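Local structure of putative uncharacterized protein (Archaeoglobus fulgidus, 3VU0) at residues E75-V80 / L144-L149; E92-K97 / T131-L136; D63-F68 / Q110-S115; L11-E16 / R148-F153. The protein is the C-terminal globular domain of an archaeal AglB-family protein, a compact alpha/beta fold in which helices pack around a small mixed sheet. One frame throughout, in Å; residues are numbered along the deposited sequence.

Contact 1 of 4, residues E75-V80 / L144-L149; sequences EAMKIV and LTHFRL
Met77 of helix 73-83 and His146, just ahead of strand 147-153, mark the nearest approach of the two backbones, with their CA atoms 8.1 Å apart, so that side chains alone bridge the gap. Met77, modelled as selenomethionine, provides most of that bridge. Its CG lies beside its own backbone N, and two further bends fold the chain back against His146 and Phe147. The touching is then divided along its length: CG of Met77 reaches CD2 of His146 at 3.6 Å, while its SE comes within 3.7 Å of His146 CB and 3.9 Å of Phe147 CZ. The selenium lies near both aromatic rings, in directions roughly at right angles, and approaches each obliquely, 44° off the normal of the imidazole and 47° off that of the phenyl, a Met-aromatic contact with each. Phe147 reaches back to the helix through the far end of its ring, since chi1 of -59° holds CG beside the backbone N and turns the phenyl toward helix 73-83. There CG2 of Val80 meets the ring edge near its plane, 4.1 Å from CZ. On the outer side of the helix, Lys78 NZ pairs with Glu75 OE2 in a salt bridge of 2.6 Å, apart from this seam. Glu73, at the head of the same helix, takes the backbone N-H groups of Thr145 and His146, tying the turn to the helix as well. Beyond the seam, Phe147 continues onto Met132 and Leu136 of helix 132-138 and Val161 of strand 156-161, while Ala76 and Val80 rest on Phe67 of helix 61-69.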
# COMPACT_ATOMS: atom_id res chain seq x y z
N GLU A 75 -1.53 -12.99 8.21
CA GLU A 75 -1.48 -13.31 6.79
C GLU A 75 -0.65 -12.28 6.03
O GLU A 75 0.04 -12.62 5.07
CB GLU A 75 -2.90 -13.35 6.21
CG GLU A 75 -3.65 -14.65 6.48
CD GLU A 75 -2.96 -15.85 5.86
OE1 GLU A 75 -2.58 -15.78 4.68
OE2 GLU A 75 -2.79 -16.87 6.57
N ALA A 76 -0.72 -11.03 6.47
CA ALA A 76 0.02 -9.95 5.82
C ALA A 76 1.53 -10.11 6.03
O ALA A 76 2.32 -9.81 5.13
CB ALA A 76 -0.44 -8.61 6.37
N MSE A 77 1.92 -10.58 7.20
CA MSE A 77 3.34 -10.76 7.51
C MSE A 77 4.00 -11.85 6.67
O MSE A 77 5.22 -11.88 6.54
CB MSE A 77 3.53 -11.05 9.00
CG MSE A 77 3.37 -9.82 9.89
SE MSE A 77 4.61 -8.39 9.44
CE MSE A 77 6.23 -9.12 10.21
N LYS A 78 3.20 -12.75 6.10
CA LYS A 78 3.76 -13.81 5.26
C LYS A 78 4.36 -13.17 4.02
O LYS A 78 5.44 -13.56 3.57
CB LYS A 78 2.67 -14.80 4.87
CG LYS A 78 2.17 -15.62 6.04
CD LYS A 78 1.05 -16.56 5.63
CE LYS A 78 0.60 -17.41 6.80
NZ LYS A 78 -0.59 -18.22 6.44
N ILE A 79 3.66 -12.18 3.47
CA ILE A 79 4.13 -11.47 2.29
C ILE A 79 5.34 -10.60 2.65
O ILE A 79 6.31 -10.50 1.89
CB ILE A 79 3.01 -10.57 1.73
CG1 ILE A 79 1.86 -11.45 1.24
CG2 ILE A 79 3.55 -9.71 0.59
CD1 ILE A 79 0.50 -10.81 1.38
N VAL A 80 5.28 -9.98 3.83
CA VAL A 80 6.38 -9.15 4.30
C VAL A 80 7.66 -9.97 4.42
O VAL A 80 8.73 -9.54 3.99
CB VAL A 80 6.06 -8.52 5.67
CG1 VAL A 80 7.33 -7.98 6.31
CG2 VAL A 80 5.03 -7.41 5.49
N LEU A 144 -2.43 -1.94 14.80
CA LEU A 144 -1.57 -2.96 14.22
C LEU A 144 -0.38 -3.19 15.14
O LEU A 144 0.11 -2.26 15.77
CB LEU A 144 -1.09 -2.54 12.83
CG LEU A 144 -2.18 -2.42 11.76
CD1 LEU A 144 -1.60 -1.84 10.49
CD2 LEU A 144 -2.78 -3.79 11.50
N THR A 145 0.08 -4.43 15.22
CA THR A 145 1.21 -4.77 16.07
C THR A 145 2.56 -4.69 15.37
O THR A 145 3.55 -4.28 15.97
CB THR A 145 1.06 -6.20 16.65
OG1 THR A 145 -0.03 -6.23 17.57
CG2 THR A 145 2.33 -6.63 17.36
N HIS A 146 2.59 -5.07 14.09
CA HIS A 146 3.84 -5.08 13.32
C HIS A 146 4.06 -3.90 12.38
O HIS A 146 5.00 -3.92 11.59
CB HIS A 146 3.93 -6.38 12.51
CG HIS A 146 3.67 -7.61 13.31
ND1 HIS A 146 4.48 -8.00 14.37
CD2 HIS A 146 2.70 -8.55 13.22
CE1 HIS A 146 4.01 -9.12 14.89
NE2 HIS A 146 2.93 -9.48 14.21
N PHE A 147 3.21 -2.89 12.45
CA PHE A 147 3.35 -1.73 11.58
C PHE A 147 3.16 -0.46 12.38
O PHE A 147 2.35 -0.42 13.30
CB PHE A 147 2.31 -1.79 10.46
CG PHE A 147 2.41 -3.02 9.61
CD1 PHE A 147 3.24 -3.04 8.49
CD2 PHE A 147 1.69 -4.16 9.94
CE1 PHE A 147 3.36 -4.18 7.72
CE2 PHE A 147 1.81 -5.32 9.17
CZ PHE A 147 2.65 -5.32 8.06
N ARG A 148 3.90 0.58 12.02
CA ARG A 148 3.81 1.86 12.73
C ARG A 148 4.00 2.99 11.73
O ARG A 148 4.94 2.97 10.93
CB ARG A 148 4.88 1.91 13.83
CG ARG A 148 4.96 3.22 14.61
CD ARG A 148 5.82 3.02 15.86
NE ARG A 148 7.17 2.56 15.54
CZ ARG A 148 7.96 1.91 16.39
NH1 ARG A 148 7.54 1.64 17.62
NH2 ARG A 148 9.17 1.53 16.02
N LEU A 149 3.10 3.97 11.78
CA LEU A 149 3.19 5.11 10.88
C LEU A 149 4.49 5.86 11.17
O LEU A 149 4.76 6.26 12.31
CB LEU A 149 1.99 6.04 11.07
CG LEU A 149 1.99 7.32 10.24
CD1 LEU A 149 2.09 6.98 8.75
CD2 LEU A 149 0.72 8.11 10.53

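Contact 2 of 4, residues E92-K97 / T131-L136; sequences EELTVK and TMLYKL
Leu133, in the first turn of helix 132-138, points its side chain at Leu94 and Thr95, where a short 3-10 segment, 92-94, gives way to loop. The N-capped first turn of the helix here packs on the 3-10 turn, a buried junction that illustrates how one branched side chain can serve an irregular partner. In Leu133, CG stands anti to the backbone N (chi1 178°), which carries the isobutyl group outward from the helix and presents CD2 foremost. That methyl lies against the backbone of the turn as much as against a side chain: it is 3.4 Å from Leu94 O and 3.9 Å from Leu94 CB. Leu94 meets it with CB, the root of its side chain. Thr95 comes in next to it with the methyl, CG2, 4.3 Å from Leu133 CG, while its hydroxyl is employed elsewhere. The two segments meet by packing alone, methyl against methyl and methyl against carbonyl. At the helix start Thr131 occupies the N-cap position, its OG1 accepting a weak bond of 3.4 Å from Tyr134 N and also hydrogen-bonding Phe128 O. Phe128 of helix 121-128 and Phe105 of helix 105-112 also pack on Leu133, and Phe68 of helix 61-69 touches it too, so the leucine is gripped from several helices at once. In the turn, Glu92 O accepts twice from Thr95, from N and from the side chain: OG1 lies 2.7 Å from this oxygen, in the carbonyl plane and on a lone pair, at a C=O...donor angle of 143°.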
# COMPACT_ATOMS: atom_id res chain seq x y z
N GLU A 92 -3.93 7.75 -0.50
CA GLU A 92 -5.37 7.94 -0.37
C GLU A 92 -6.22 7.43 -1.53
O GLU A 92 -7.29 6.88 -1.31
CB GLU A 92 -5.70 9.42 -0.11
CG GLU A 92 -7.17 9.63 0.30
CD GLU A 92 -7.51 11.09 0.56
OE1 GLU A 92 -8.68 11.38 0.90
OE2 GLU A 92 -6.62 11.95 0.43
N GLU A 93 -5.74 7.59 -2.77
CA GLU A 93 -6.52 7.12 -3.93
C GLU A 93 -6.74 5.60 -3.94
O GLU A 93 -7.53 5.10 -4.73
CB GLU A 93 -5.86 7.57 -5.24
CG GLU A 93 -4.49 6.96 -5.52
CD GLU A 93 -3.92 7.37 -6.89
OE1 GLU A 93 -2.81 6.92 -7.22
OE2 GLU A 93 -4.58 8.13 -7.62
N LEU A 94 -6.05 4.88 -3.07
CA LEU A 94 -6.20 3.42 -2.98
C LEU A 94 -7.36 3.03 -2.08
O LEU A 94 -7.88 1.92 -2.16
CB LEU A 94 -4.93 2.78 -2.41
CG LEU A 94 -3.59 2.98 -3.13
CD1 LEU A 94 -2.51 2.19 -2.39
CD2 LEU A 94 -3.71 2.52 -4.56
N THR A 95 -7.76 3.94 -1.20
CA THR A 95 -8.83 3.67 -0.25
C THR A 95 -10.22 3.93 -0.80
O THR A 95 -10.40 4.63 -1.79
CB THR A 95 -8.65 4.51 1.02
OG1 THR A 95 -8.86 5.90 0.70
CG2 THR A 95 -7.25 4.34 1.60
N VAL A 96 -11.21 3.34 -0.13
CA VAL A 96 -12.60 3.52 -0.53
C VAL A 96 -13.09 4.80 0.15
O VAL A 96 -12.87 4.98 1.35
CB VAL A 96 -13.47 2.33 -0.07
CG1 VAL A 96 -14.94 2.59 -0.39
CG2 VAL A 96 -13.00 1.06 -0.77
N LYS A 97 -13.71 5.68 -0.62
CA LYS A 97 -14.23 6.94 -0.09
C LYS A 97 -15.75 6.90 -0.04
O LYS A 97 -16.40 6.44 -0.97
CB LYS A 97 -13.76 8.11 -0.97
N THR A 131 -9.56 -4.70 5.93
CA THR A 131 -8.25 -4.93 5.33
C THR A 131 -7.07 -4.17 5.92
O THR A 131 -7.23 -3.19 6.66
CB THR A 131 -8.27 -4.62 3.82
OG1 THR A 131 -8.36 -3.20 3.63
CG2 THR A 131 -9.47 -5.30 3.15
N MSE A 132 -5.88 -4.63 5.55
CA MSE A 132 -4.63 -4.01 5.98
C MSE A 132 -4.56 -2.58 5.47
O MSE A 132 -4.08 -1.69 6.17
CB MSE A 132 -3.44 -4.80 5.43
CG MSE A 132 -3.18 -6.11 6.15
SE MSE A 132 -2.70 -5.79 7.99
CE MSE A 132 -1.12 -4.71 7.70
N LEU A 133 -5.03 -2.36 4.25
CA LEU A 133 -5.03 -1.03 3.65
C LEU A 133 -5.79 -0.06 4.54
O LEU A 133 -5.37 1.07 4.74
CB LEU A 133 -5.65 -1.07 2.25
CG LEU A 133 -5.74 0.28 1.53
CD1 LEU A 133 -4.38 0.95 1.50
CD2 LEU A 133 -6.25 0.05 0.11
N TYR A 134 -6.93 -0.51 5.06
CA TYR A 134 -7.74 0.32 5.94
C TYR A 134 -7.03 0.56 7.28
O TYR A 134 -6.91 1.69 7.73
CB TYR A 134 -9.08 -0.37 6.22
CG TYR A 134 -9.90 0.34 7.27
CD1 TYR A 134 -10.72 1.41 6.93
CD2 TYR A 134 -9.84 -0.04 8.61
CE1 TYR A 134 -11.47 2.09 7.90
CE2 TYR A 134 -10.58 0.63 9.58
CZ TYR A 134 -11.39 1.69 9.22
OH TYR A 134 -12.12 2.35 10.17
N LYS A 135 -6.55 -0.51 7.90
CA LYS A 135 -5.88 -0.40 9.19
C LYS A 135 -4.61 0.44 9.11
O LYS A 135 -4.20 1.04 10.11
CB LYS A 135 -5.57 -1.80 9.74
CG LYS A 135 -6.82 -2.64 9.91
CD LYS A 135 -6.49 -4.08 10.28
CE LYS A 135 -7.75 -4.93 10.26
NZ LYS A 135 -7.46 -6.33 10.68
N LEU A 136 -4.00 0.49 7.93
CA LEU A 136 -2.80 1.29 7.73
C LEU A 136 -3.13 2.74 7.42
O LEU A 136 -2.96 3.63 8.25
CB LEU A 136 -1.94 0.73 6.58
CG LEU A 136 -1.19 -0.58 6.82
CD1 LEU A 136 -0.60 -1.08 5.50
CD2 LEU A 136 -0.08 -0.37 7.84

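Contact 3 of 4, residues D63-F68 / Q110-S115; sequences DAAKFF and QIAGYS
The Schellman motif that closes helix 105-112 brings Ala112 against Ala65 of helix 61-69, an example of how small side chains permit close approach between helices. The CA atoms of Ala65 and Ala112 are 5.3 Å apart, a close spacing for two helices, with nothing larger than a methyl on either alanine. Each alanine points its methyl at the other segment, and the two CB atoms meet at 4.1 Å. The methyl of Ala65 is also 4.1 Å from Ala112 N, so it rests on main chain as well as on side chain. Its third neighbour is Ile111, whose CG2 lies 4.3 Å from Ala65 CB; this branch is anti to the backbone N of Ile111, and it is the arm of the fork turned to the partner helix. One methyl of helix 61-69 is thus seated on the final turn of the other helix. Directly afterwards the chain breaks away at Gly113, which takes a positive phi of 107°, backbone angles that by themselves favour glycine, because of the carbonyl oxygen of Ala112. Gly113 N returns to Gln110 O at 3.0 Å, part of the pattern that finishes the helix. Around the alanine pair, Trp37 packs on both Ala65 and Ile111, while Phe67 and Phe68 direct their rings to other parts of the core. Because methyl groups and one backbone nitrogen make up the meeting surface, the contact has no directional bonds of its own: its specificity is one of shape, set by how closely the two backbones can approach.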
# COMPACT_ATOMS: atom_id res chain seq x y z
N ASP A 63 1.47 -9.83 -5.04
CA ASP A 63 1.91 -9.91 -3.64
C ASP A 63 1.40 -8.67 -2.90
O ASP A 63 0.94 -8.76 -1.76
CB ASP A 63 3.44 -9.94 -3.56
CG ASP A 63 4.01 -11.33 -3.81
OD1 ASP A 63 5.23 -11.43 -4.05
OD2 ASP A 63 3.24 -12.31 -3.77
N ALA A 64 1.50 -7.52 -3.55
CA ALA A 64 1.05 -6.27 -2.96
C ALA A 64 -0.46 -6.29 -2.74
O ALA A 64 -0.95 -5.81 -1.72
CB ALA A 64 1.42 -5.10 -3.86
N ALA A 65 -1.19 -6.85 -3.70
CA ALA A 65 -2.65 -6.94 -3.61
C ALA A 65 -3.07 -7.85 -2.46
O ALA A 65 -4.00 -7.54 -1.72
CB ALA A 65 -3.23 -7.44 -4.92
N LYS A 66 -2.38 -8.99 -2.33
CA LYS A 66 -2.69 -9.94 -1.26
C LYS A 66 -2.42 -9.28 0.09
O LYS A 66 -3.16 -9.49 1.06
CB LYS A 66 -1.85 -11.21 -1.41
N PHE A 67 -1.36 -8.50 0.16
CA PHE A 67 -1.00 -7.80 1.40
C PHE A 67 -2.07 -6.77 1.76
O PHE A 67 -2.54 -6.73 2.90
CB PHE A 67 0.35 -7.10 1.25
CG PHE A 67 0.72 -6.25 2.43
CD1 PHE A 67 1.35 -6.81 3.54
CD2 PHE A 67 0.43 -4.89 2.44
CE1 PHE A 67 1.68 -6.04 4.65
CE2 PHE A 67 0.76 -4.09 3.55
CZ PHE A 67 1.38 -4.67 4.65
N PHE A 68 -2.44 -5.93 0.80
CA PHE A 68 -3.43 -4.89 1.07
C PHE A 68 -4.84 -5.40 1.36
O PHE A 68 -5.57 -4.79 2.14
CB PHE A 68 -3.49 -3.89 -0.09
CG PHE A 68 -2.33 -2.93 -0.13
CD1 PHE A 68 -1.92 -2.27 1.03
CD2 PHE A 68 -1.68 -2.65 -1.32
CE1 PHE A 68 -0.87 -1.35 1.00
CE2 PHE A 68 -0.63 -1.73 -1.37
CZ PHE A 68 -0.22 -1.08 -0.20
N GLN A 110 -9.51 -7.03 -7.76
CA GLN A 110 -9.52 -7.90 -8.94
C GLN A 110 -8.22 -8.70 -9.06
O GLN A 110 -8.24 -9.89 -9.33
CB GLN A 110 -9.74 -7.08 -10.21
CG GLN A 110 -11.04 -6.29 -10.18
CD GLN A 110 -11.18 -5.36 -11.37
OE1 GLN A 110 -10.26 -4.60 -11.68
NE2 GLN A 110 -12.33 -5.41 -12.03
N ILE A 111 -7.09 -8.03 -8.84
CA ILE A 111 -5.80 -8.70 -8.94
C ILE A 111 -5.61 -9.68 -7.78
O ILE A 111 -4.86 -10.65 -7.89
CB ILE A 111 -4.66 -7.66 -8.97
CG1 ILE A 111 -4.85 -6.75 -10.18
CG2 ILE A 111 -3.31 -8.36 -9.07
CD1 ILE A 111 -3.95 -5.55 -10.20
N ALA A 112 -6.31 -9.43 -6.68
CA ALA A 112 -6.23 -10.32 -5.52
C ALA A 112 -7.10 -11.55 -5.74
O ALA A 112 -7.07 -12.49 -4.94
CB ALA A 112 -6.66 -9.58 -4.26
N GLY A 113 -7.91 -11.54 -6.80
CA GLY A 113 -8.76 -12.68 -7.09
C GLY A 113 -10.24 -12.51 -6.84
O GLY A 113 -11.01 -13.48 -6.95
N TYR A 114 -10.67 -11.30 -6.48
CA TYR A 114 -12.08 -11.04 -6.22
C TYR A 114 -12.78 -10.49 -7.45
O TYR A 114 -12.14 -9.99 -8.37
CB TYR A 114 -12.22 -10.04 -5.06
CG TYR A 114 -11.69 -10.55 -3.74
CD1 TYR A 114 -12.44 -11.42 -2.96
CD2 TYR A 114 -10.43 -10.17 -3.28
CE1 TYR A 114 -11.96 -11.91 -1.74
CE2 TYR A 114 -9.93 -10.65 -2.07
CZ TYR A 114 -10.70 -11.52 -1.30
OH TYR A 114 -10.22 -11.99 -0.10
N SER A 115 -14.11 -10.59 -7.46
CA SER A 115 -14.93 -10.09 -8.56
C SER A 115 -15.96 -9.15 -7.95
O SER A 115 -17.12 -9.51 -7.76
CB SER A 115 -15.64 -11.25 -9.28
OG SER A 115 -14.69 -12.11 -9.89

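Contact 4 of 4, residues L11-E16 / R148-F153; sequences LNWMKE and RLLKNF
Trp13 of helix 5-17 receives three residues of strand 147-153: Leu150, Lys151 and Phe153. Lys151 and Phe153 approach the same face of the indole. The aliphatic part of Lys151 passes over this face, the two side chains running at about a right angle to each other, with Lys151 CG standing 4.1 Å from the centroid of the five-membered ring and 18° off the normal, a CH-pi contact. Lys151 CE lies 3.8 Å from Trp13 NE1; a bend at chi2 of 71° keeps the methylenes close to the indole. Phe153 comes edge first, making an offset edge-to-face pair with the five-membered ring, the centroids 5.3 Å apart and the planes at 63°. Its leading atom is CZ, 3.4 Å from Trp13 CB. At the other end of the indole Leu150 CD2 touches CH2 of Trp13 at 3.5 Å. Leu150 and Lys151, although consecutive, both point toward the helix, because the two together face Ile158 of strand 156-161 in a classic beta bulge, which breaks the usual alternation of sides. Helix and strand run roughly antiparallel, their axes 10.7 Å apart at closest approach. On the helix, the Trp13 CG is anti to the backbone N, which carries the indole across to the strand. One turn earlier, Glu9 and Ala10 touch Phe153. Met14 packs on Ile44 and Leu11 on Trp43, both of helix 41-46, and a MES molecule, probably from the crystallisation liquor, lies about 3 Å from the side chain of Lys151 between nearest atoms.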
# COMPACT_ATOMS: atom_id res chain seq x y z
N LEU A 11 8.81 11.19 -1.66
CA LEU A 11 9.94 10.56 -2.34
C LEU A 11 11.28 11.15 -1.92
O LEU A 11 12.25 10.41 -1.72
CB LEU A 11 9.76 10.68 -3.86
CG LEU A 11 8.59 9.88 -4.46
CD1 LEU A 11 8.37 10.28 -5.91
CD2 LEU A 11 8.87 8.39 -4.35
N ASN A 12 11.34 12.47 -1.76
CA ASN A 12 12.57 13.12 -1.34
C ASN A 12 12.91 12.73 0.09
O ASN A 12 14.08 12.54 0.44
CB ASN A 12 12.46 14.65 -1.43
CG ASN A 12 12.38 15.14 -2.86
OD1 ASN A 12 12.99 14.57 -3.76
ND2 ASN A 12 11.64 16.23 -3.06
N TRP A 13 11.87 12.61 0.92
CA TRP A 13 12.07 12.23 2.31
C TRP A 13 12.63 10.81 2.39
O TRP A 13 13.61 10.56 3.11
CB TRP A 13 10.74 12.30 3.08
CG TRP A 13 10.90 12.11 4.56
CD1 TRP A 13 11.12 13.08 5.50
CD2 TRP A 13 10.88 10.86 5.27
NE1 TRP A 13 11.24 12.51 6.75
CE2 TRP A 13 11.11 11.15 6.64
CE3 TRP A 13 10.71 9.52 4.89
CZ2 TRP A 13 11.16 10.16 7.62
CZ3 TRP A 13 10.76 8.53 5.87
CH2 TRP A 13 10.98 8.85 7.22
N MSE A 14 12.04 9.87 1.66
CA MSE A 14 12.56 8.51 1.74
C MSE A 14 13.93 8.35 1.10
O MSE A 14 14.71 7.49 1.51
CB MSE A 14 11.56 7.47 1.18
CG MSE A 14 10.68 7.87 0.01
SE MSE A 14 9.10 6.68 -0.10
CE MSE A 14 10.01 5.00 -0.37
N LYS A 15 14.25 9.21 0.14
CA LYS A 15 15.54 9.15 -0.52
C LYS A 15 16.67 9.43 0.47
O LYS A 15 17.71 8.77 0.45
CB LYS A 15 15.63 10.16 -1.66
CG LYS A 15 16.93 10.07 -2.45
CD LYS A 15 16.99 11.10 -3.57
CE LYS A 15 18.24 10.90 -4.43
NZ LYS A 15 18.29 11.88 -5.55
N GLU A 16 16.46 10.41 1.35
CA GLU A 16 17.51 10.75 2.31
C GLU A 16 17.34 10.19 3.71
O GLU A 16 18.25 10.33 4.53
CB GLU A 16 17.67 12.27 2.38
CG GLU A 16 16.43 13.03 2.81
CD GLU A 16 16.64 14.53 2.78
OE1 GLU A 16 17.55 15.03 3.48
OE2 GLU A 16 15.90 15.22 2.04
N ARG A 148 3.90 0.58 12.02
CA ARG A 148 3.81 1.86 12.73
C ARG A 148 4.00 2.99 11.73
O ARG A 148 4.94 2.97 10.93
CB ARG A 148 4.88 1.91 13.83
CG ARG A 148 4.96 3.22 14.61
CD ARG A 148 5.82 3.02 15.86
NE ARG A 148 7.17 2.56 15.54
CZ ARG A 148 7.96 1.91 16.39
NH1 ARG A 148 7.54 1.64 17.62
NH2 ARG A 148 9.17 1.53 16.02
N LEU A 149 3.10 3.97 11.78
CA LEU A 149 3.19 5.11 10.88
C LEU A 149 4.49 5.86 11.17
O LEU A 149 4.76 6.26 12.31
CB LEU A 149 1.99 6.04 11.07
CG LEU A 149 1.99 7.32 10.24
CD1 LEU A 149 2.09 6.98 8.75
CD2 LEU A 149 0.72 8.11 10.53
N LEU A 150 5.29 6.04 10.13
CA LEU A 150 6.58 6.71 10.21
C LEU A 150 6.48 8.18 9.84
O LEU A 150 6.93 9.06 10.58
CB LEU A 150 7.55 6.01 9.26
CG LEU A 150 9.03 5.88 9.60
CD1 LEU A 150 9.76 5.29 8.39
CD2 LEU A 150 9.61 7.23 9.98
N LYS A 151 5.88 8.45 8.69
CA LYS A 151 5.74 9.82 8.23
C LYS A 151 4.45 9.97 7.43
O LYS A 151 4.11 9.12 6.61
CB LYS A 151 6.95 10.19 7.36
CG LYS A 151 7.32 11.65 7.38
CD LYS A 151 7.90 12.06 8.73
CE LYS A 151 8.23 13.55 8.74
NZ LYS A 151 8.83 14.00 10.04
N ASN A 152 3.74 11.07 7.68
CA ASN A 152 2.46 11.35 7.04
C ASN A 152 2.59 12.55 6.10
O ASN A 152 2.74 13.69 6.56
CB ASN A 152 1.41 11.63 8.12
CG ASN A 152 0.03 11.87 7.55
OD1 ASN A 152 -0.13 12.15 6.36
ND2 ASN A 152 -0.98 11.78 8.40
N PHE A 153 2.54 12.30 4.80
CA PHE A 153 2.65 13.37 3.80
C PHE A 153 1.27 13.71 3.21
O PHE A 153 1.16 14.01 2.02
CB PHE A 153 3.58 12.94 2.67
CG PHE A 153 4.95 12.52 3.13
CD1 PHE A 153 5.88 13.46 3.55
CD2 PHE A 153 5.30 11.17 3.14
CE1 PHE A 153 7.15 13.06 3.97
CE2 PHE A 153 6.57 10.76 3.56
CZ PHE A 153 7.49 11.71 3.97

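How the contacts relate
Contacts 1, 2 and 3 form a connected cluster, their centres 13 to 16 Å apart, around helices 61-69, 73-83 and 132-138. Phe67 touches residues of both contacts 1 and 2, Met132 packs on Ala76, and Leu133 N probably bonds to Phe68 O. Contact 4 stands at the other end of strand 147-153, about 18 Å from contact 1 between centres and 25 Å from contact 3, on the opposite side of the chain's centre from the latter. Along the chain, contact 4 joins the first helix to this edge strand and encloses contacts 2 and 3; contact 2 is nested inside contact 1, and both alternate with contact 3. Strand 147-153 therefore links the N-terminal helix to the helical cluster.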